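Local coordinates for protein SAM-dependent methyltransferase (PDB 3GGD) that binds S-adenosyl-L-homocysteine and probably transfers the methyl group of S-adenosylmethionine to an acceptor substrate, at residues E40-V45 against Y129-F134; S223-K226 against Y232-P235. All blocks are in the same frame, centred on the assembly; numbering follows the deposited sequence.

Interaction 1 of 2, residues E40-V45 against Y129-F134. With SAH (S-adenosyl-L-homocysteine), chain E; EDO (1,2-ethanediol), chain L; EDO (1,2-ethanediol), chain M.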
loop_
_atom_site.group_PDB
_atom_site.type_symbol
_atom_site.label_atom_id
_atom_site.label_comp_id
_atom_site.label_asym_id
_atom_site.label_seq_id
_atom_site.Cartn_x
_atom_site.Cartn_y
_atom_site.Cartn_z
ATOM N N GLU A 40 14.618 -0.536 6.606
ATOM C CA GLU A 40 14.784 -0.705 8.035
ATOM C C GLU A 40 13.657 -0.081 8.856
ATOM O O GLU A 40 13.431 -0.515 9.973
ATOM C CB GLU A 40 16.130 -0.192 8.516
ATOM C CG GLU A 40 17.337 -0.926 7.921
ATOM C CD GLU A 40 17.828 -0.387 6.569
ATOM O OE1 GLU A 40 17.176 0.537 6.021
ATOM O OE2 GLU A 40 18.902 -0.878 6.071
ATOM N N ARG A 41 12.952 0.909 8.298
ATOM C CA ARG A 41 11.842 1.569 8.997
ATOM C C ARG A 41 10.495 1.150 8.376
ATOM O O ARG A 41 9.461 1.728 8.704
ATOM C CB ARG A 41 11.930 3.105 8.817
ATOM C CG ARG A 41 13.143 3.739 9.352
ATOM C CD ARG A 41 13.038 5.266 9.414
ATOM N NE ARG A 41 13.046 5.983 8.130
ATOM C CZ ARG A 41 12.132 6.886 7.722
ATOM N NH1 ARG A 41 11.056 7.234 8.468
ATOM N NH2 ARG A 41 12.320 7.481 6.539
ATOM N N ALA A 42 10.517 0.225 7.416
ATOM C CA ALA A 42 9.322 -0.134 6.689
ATOM C C ALA A 42 9.139 -1.670 6.732
ATOM O O ALA A 42 8.747 -2.225 7.771
ATOM C CB ALA A 42 9.393 0.419 5.269
ATOM N N VAL A 43 9.436 -2.364 5.639
ATOM C CA VAL A 43 9.235 -3.816 5.608
ATOM C C VAL A 43 10.015 -4.642 6.684
ATOM O O VAL A 43 9.566 -5.715 7.116
ATOM C CB VAL A 43 9.489 -4.386 4.156
ATOM C CG1 VAL A 43 10.992 -4.272 3.788
ATOM C CG2 VAL A 43 8.887 -5.839 4.012
ATOM N N VAL A 44 11.159 -4.140 7.135
ATOM C CA VAL A 44 11.895 -4.789 8.211
ATOM C C VAL A 44 11.070 -4.798 9.511
ATOM O O VAL A 44 11.112 -5.773 10.314
ATOM C CB VAL A 44 13.239 -4.099 8.459
ATOM C CG1 VAL A 44 13.835 -4.477 9.852
ATOM C CG2 VAL A 44 14.180 -4.410 7.340
ATOM N N VAL A 45 10.321 -3.717 9.717
ATOM C CA VAL A 45 9.400 -3.622 10.873
ATOM C C VAL A 45 8.172 -4.525 10.669
ATOM O O VAL A 45 7.717 -5.212 11.587
ATOM C CB VAL A 45 8.955 -2.149 11.097
ATOM C CG1 VAL A 45 7.773 -2.064 12.105
ATOM C CG2 VAL A 45 10.171 -1.313 11.546
ATOM N N TYR A 129 1.449 -9.104 0.754
ATOM C CA TYR A 129 1.982 -7.996 1.519
ATOM C C TYR A 129 1.460 -6.723 0.855
ATOM O O TYR A 129 1.639 -6.524 -0.364
ATOM C CB TYR A 129 3.522 -7.983 1.463
ATOM C CG TYR A 129 4.168 -6.767 2.099
ATOM C CD1 TYR A 129 4.349 -6.687 3.466
ATOM C CD2 TYR A 129 4.588 -5.685 1.327
ATOM C CE1 TYR A 129 4.971 -5.561 4.052
ATOM C CE2 TYR A 129 5.240 -4.586 1.891
ATOM C CZ TYR A 129 5.423 -4.521 3.264
ATOM O OH TYR A 129 6.036 -3.424 3.859
HETATM N N MSE A 130 0.795 -5.879 1.639
HETATM C CA MSE A 130 0.307 -4.621 1.120
HETATM C C MSE A 130 0.597 -3.472 2.081
HETATM O O MSE A 130 0.085 -3.417 3.210
HETATM C CB MSE A 130 -1.193 -4.698 0.834
HETATM C CG MSE A 130 -1.721 -3.453 0.136
HETATM SE SE MSE A 130 -3.649 -3.690 -0.387
HETATM C CE MSE A 130 -4.332 -3.577 1.300
ATOM N N ARG A 131 1.403 -2.531 1.609
ATOM C CA ARG A 131 1.799 -1.372 2.404
ATOM C C ARG A 131 1.151 -0.111 1.801
ATOM O O ARG A 131 1.540 0.384 0.724
ATOM C CB ARG A 131 3.326 -1.261 2.430
ATOM C CG ARG A 131 3.821 -0.116 3.317
ATOM C CD ARG A 131 5.367 -0.115 3.419
ATOM N NE ARG A 131 5.849 0.926 4.329
ATOM C CZ ARG A 131 6.233 2.131 3.940
ATOM N NH1 ARG A 131 6.202 2.451 2.660
ATOM N NH2 ARG A 131 6.676 3.008 4.836
ATOM N N THR A 132 0.170 0.396 2.525
ATOM C CA THR A 132 -0.621 1.545 2.150
ATOM C C THR A 132 -1.243 1.415 0.775
ATOM O O THR A 132 -1.081 2.266 -0.092
ATOM C CB THR A 132 0.122 2.868 2.369
ATOM O OG1 THR A 132 1.445 2.828 1.793
ATOM C CG2 THR A 132 0.206 3.168 3.916
ATOM N N GLY A 133 -1.976 0.330 0.577
ATOM C CA GLY A 133 -2.684 0.137 -0.681
ATOM C C GLY A 133 -4.163 0.424 -0.603
ATOM O O GLY A 133 -4.828 0.443 -1.631
ATOM N N PHE A 134 -4.697 0.726 0.587
ATOM C CA PHE A 134 -6.153 0.837 0.748
ATOM C C PHE A 134 -6.672 2.217 1.193
ATOM O O PHE A 134 -7.743 2.664 0.752
ATOM C CB PHE A 134 -6.594 -0.200 1.789
ATOM C CG PHE A 134 -7.767 -1.092 1.354
ATOM C CD1 PHE A 134 -8.916 -0.566 0.837
ATOM C CD2 PHE A 134 -7.716 -2.455 1.565
ATOM C CE1 PHE A 134 -9.986 -1.382 0.482
ATOM C CE2 PHE A 134 -8.787 -3.294 1.201
ATOM C CZ PHE A 134 -9.918 -2.738 0.655
HETATM N N SAH E . 3.371 -0.320 -1.287
HETATM C CA SAH E . 4.262 0.723 -1.861
HETATM C CB SAH E . 3.502 1.912 -2.484
HETATM C CG SAH E . 2.495 2.697 -1.624
HETATM S SD SAH E . 1.777 4.108 -2.486
HETATM C C SAH E . 5.252 1.244 -0.830
HETATM O O SAH E . 6.313 1.808 -1.204
HETATM O OXT SAH E . 5.012 1.143 0.373
HETATM C "C5'" SAH E . 0.265 3.403 -3.078
HETATM C "C4'" SAH E . 0.466 2.527 -4.350
HETATM O "O4'" SAH E . -0.803 1.960 -4.756
HETATM C "C3'" SAH E . 0.988 3.246 -5.607
HETATM O "O3'" SAH E . 2.129 2.614 -6.161
HETATM C "C2'" SAH E . -0.163 3.158 -6.602
HETATM O "O2'" SAH E . 0.199 3.224 -7.997
HETATM C "C1'" SAH E . -0.853 1.876 -6.173
HETATM N N9 SAH E . -2.239 1.762 -6.643
HETATM C C8 SAH E . -3.153 2.770 -6.622
HETATM N N7 SAH E . -4.332 2.329 -7.092
HETATM C C5 SAH E . -4.155 1.016 -7.429
HETATM C C6 SAH E . -4.999 -0.006 -8.038
HETATM N N6 SAH E . -6.259 0.373 -8.353
HETATM N N1 SAH E . -4.506 -1.228 -8.285
HETATM C C2 SAH E . -3.204 -1.525 -7.970
HETATM N N3 SAH E . -2.393 -0.616 -7.430
HETATM C C4 SAH E . -2.790 0.644 -7.168
HETATM C C1 EDO L . 5.914 1.474 8.566
HETATM O O1 EDO L . 6.800 2.266 7.755
HETATM C C2 EDO L . 6.031 -0.048 8.266
HETATM O O2 EDO L . 5.980 -0.388 6.846
HETATM C C1 EDO M . 12.834 -6.262 13.102
HETATM O O1 EDO M . 11.525 -5.667 13.074
HETATM C C2 EDO M . 13.257 -6.549 14.545
HETATM O O2 EDO M . 12.578 -7.672 15.104
#
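The methyl of Ala-42 sits over one face of the Arg-131 guanidinium, its CB 3.7 Å from NE, while at the edge lie the carboxylate of S-adenosyl-L-homocysteine and an ethanediol probably from the crystallisation liquor. Arg-131 NH1 donates to OXT of the ligand at 2.9 Å, and NE and NH2 reach the two oxygens of the diol, NH2 to O1 almost straight (3.0 Å, 179°). O1 of the diol also donates to Arg-41 O at 2.9 Å, bridging 40-45 and 129-134, which share no direct hydrogen bond. The arginine chain, extended from CG to NE, runs alongside the carboxylate, whose charge it probably balances; chi4 of -95° then turns the guanidinium, setting NH1 against OXT and a face against Ala-42. Trp-35 O is a further acceptor for NH1. The Tyr-129 ring is met obliquely by Val-43, with CG2 3.8 Å from CZ and CB against OH, and the hydroxyl itself is bonded to Asp-46. Arg-131 O accepts from the ligand amino N at 2.8 Å. Carbonyl and side chain thus hold the homocysteine moiety in the S-adenosyl-L-homocysteine pocket, at the C-terminal end of strand 127-131 in a class I (Rossmann-like) methyltransferase fold.

Interaction 2 of 2, residues S223-K226 against Y232-P235. With EDO (1,2-ethanediol), chain P.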
loop_
_atom_site.group_PDB
_atom_site.type_symbol
_atom_site.label_atom_id
_atom_site.label_comp_id
_atom_site.label_asym_id
_atom_site.label_seq_id
_atom_site.Cartn_x
_atom_site.Cartn_y
_atom_site.Cartn_z
ATOM N N SER A 223 7.273 7.943 7.045
ATOM C CA SER A 223 7.396 8.747 5.839
ATOM C C SER A 223 8.833 9.270 5.741
ATOM O O SER A 223 9.619 9.087 6.664
ATOM C CB SER A 223 6.417 9.938 5.847
ATOM O OG SER A 223 6.940 11.080 6.495
ATOM N N ILE A 224 9.159 9.930 4.637
ATOM C CA ILE A 224 10.500 10.504 4.446
ATOM C C ILE A 224 10.477 12.021 4.719
ATOM O O ILE A 224 11.485 12.705 4.578
ATOM C CB ILE A 224 11.048 10.251 3.005
ATOM C CG1 ILE A 224 10.208 11.024 1.957
ATOM C CG2 ILE A 224 11.090 8.784 2.731
ATOM C CD1 ILE A 224 10.898 11.285 0.653
ATOM N N HIS A 225 9.314 12.561 5.068
ATOM C CA HIS A 225 9.258 13.982 5.383
ATOM C C HIS A 225 9.887 14.286 6.736
ATOM O O HIS A 225 9.430 13.783 7.774
ATOM C CB HIS A 225 7.832 14.501 5.427
ATOM C CG HIS A 225 7.763 15.961 5.719
ATOM N ND1 HIS A 225 8.086 16.919 4.779
ATOM C CD2 HIS A 225 7.477 16.626 6.859
ATOM C CE1 HIS A 225 7.978 18.116 5.330
ATOM N NE2 HIS A 225 7.604 17.964 6.588
ATOM N N LYS A 226 10.885 15.164 6.720
ATOM C CA LYS A 226 11.575 15.581 7.933
ATOM C C LYS A 226 10.955 16.837 8.513
ATOM O O LYS A 226 10.828 17.842 7.826
ATOM C CB LYS A 226 13.053 15.895 7.651
ATOM C CG LYS A 226 13.903 14.688 7.403
ATOM C CD LYS A 226 15.411 15.033 7.520
ATOM C CE LYS A 226 16.329 13.811 7.126
ATOM N NZ LYS A 226 16.161 13.300 5.677
ATOM N N TYR A 232 11.362 12.355 11.502
ATOM C CA TYR A 232 10.471 12.114 10.383
ATOM C C TYR A 232 9.009 12.177 10.808
ATOM O O TYR A 232 8.671 11.772 11.910
ATOM C CB TYR A 232 10.709 10.743 9.765
ATOM C CG TYR A 232 11.990 10.635 9.014
ATOM C CD1 TYR A 232 12.125 11.221 7.781
ATOM C CD2 TYR A 232 13.068 9.933 9.533
ATOM C CE1 TYR A 232 13.291 11.128 7.070
ATOM C CE2 TYR A 232 14.258 9.821 8.828
ATOM C CZ TYR A 232 14.358 10.423 7.597
ATOM O OH TYR A 232 15.520 10.349 6.870
ATOM N N ALA A 233 8.147 12.645 9.903
ATOM C CA ALA A 233 6.694 12.632 10.135
ATOM C C ALA A 233 6.203 11.188 10.074
ATOM O O ALA A 233 6.439 10.461 9.077
ATOM C CB ALA A 233 5.959 13.500 9.127
ATOM N N THR A 234 5.538 10.767 11.152
ATOM C CA THR A 234 5.057 9.401 11.278
ATOM C C THR A 234 3.548 9.371 11.641
ATOM O O THR A 234 3.181 9.345 12.818
ATOM C CB THR A 234 5.838 8.624 12.363
ATOM O OG1 THR A 234 5.651 9.265 13.623
ATOM C CG2 THR A 234 7.341 8.506 12.059
ATOM N N PRO A 235 2.682 9.372 10.636
ATOM C CA PRO A 235 1.246 9.274 10.914
ATOM C C PRO A 235 0.829 7.941 11.560
ATOM O O PRO A 235 1.548 6.936 11.463
ATOM C CB PRO A 235 0.606 9.399 9.528
ATOM C CG PRO A 235 1.698 9.007 8.555
ATOM C CD PRO A 235 2.976 9.454 9.195
HETATM C C1 EDO P . 6.652 20.985 7.686
HETATM O O1 EDO P . 7.831 20.477 8.358
HETATM C C2 EDO P . 5.445 20.088 7.953
HETATM O O2 EDO P . 4.226 20.476 7.267
#
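Ser-223 meets Ala-233 through a hydroxyl that chi1 of 87° places between the backbone N and the carbonyl carbon, a position that puts OG within reach of both His-225 N and Ala-233 O. It accepts from His-225 N two residues on, an ST turn, and donates to Ala-233 O at 2.7 Å, tilted somewhat from the plane of that carbonyl. Ser-223 N adds a weak bond to the same oxygen, which thus has two donors from one residue. In the other direction Ala-233 N donates to His-225 O at 2.7 Å, with the nitrogen nearly in line with the carbonyl (C=O...N 173°). A single beta bridge pairs Lys-226 with Tyr-232; the bridge and the bonds around it pin together the two arms of the loop between strands 211-217 and 237-244. Tyr-232 CA also makes a C-H...O contact with His-225 O at 3.3 Å. Its ring receives Ile-224 O at the edge, in plane, 3.5 Å from CE1. The imidazole of His-225 presents an edge to the Ala-233 methyl, while ND1 is bonded to Glu-185 and NE2 to an ethanediol. Lys-226 runs beside Tyr-232 in the same direction, its CG 3.6 Å from CE1; a bend at chi4 (61°) then turns the amine toward the phenol oxygen, and NZ makes a weak hydrogen bond to Tyr-232 OH at 3.2 Å.

The two contacts are in series along the chain: interaction 1 is complete before interaction 2 begins, and their centres lie about 14 Å apart. Interaction 1 joins the start of helix 43-50 to strand 127-131 in the middle of the sheet, about 7 Å from the centre of the chain; interaction 2 lies farther out, about 16 Å from it, in the connection between the antiparallel strands 211-217 and 237-244. Arg-41 links them directly. Its NH1 is 3.0 Å from Ser-223 O, a probable hydrogen bond, and its guanidinium makes a cation-pi contact with Tyr-232. The loop is thereby tied to the segment flanking the ligand-binding Arg-131.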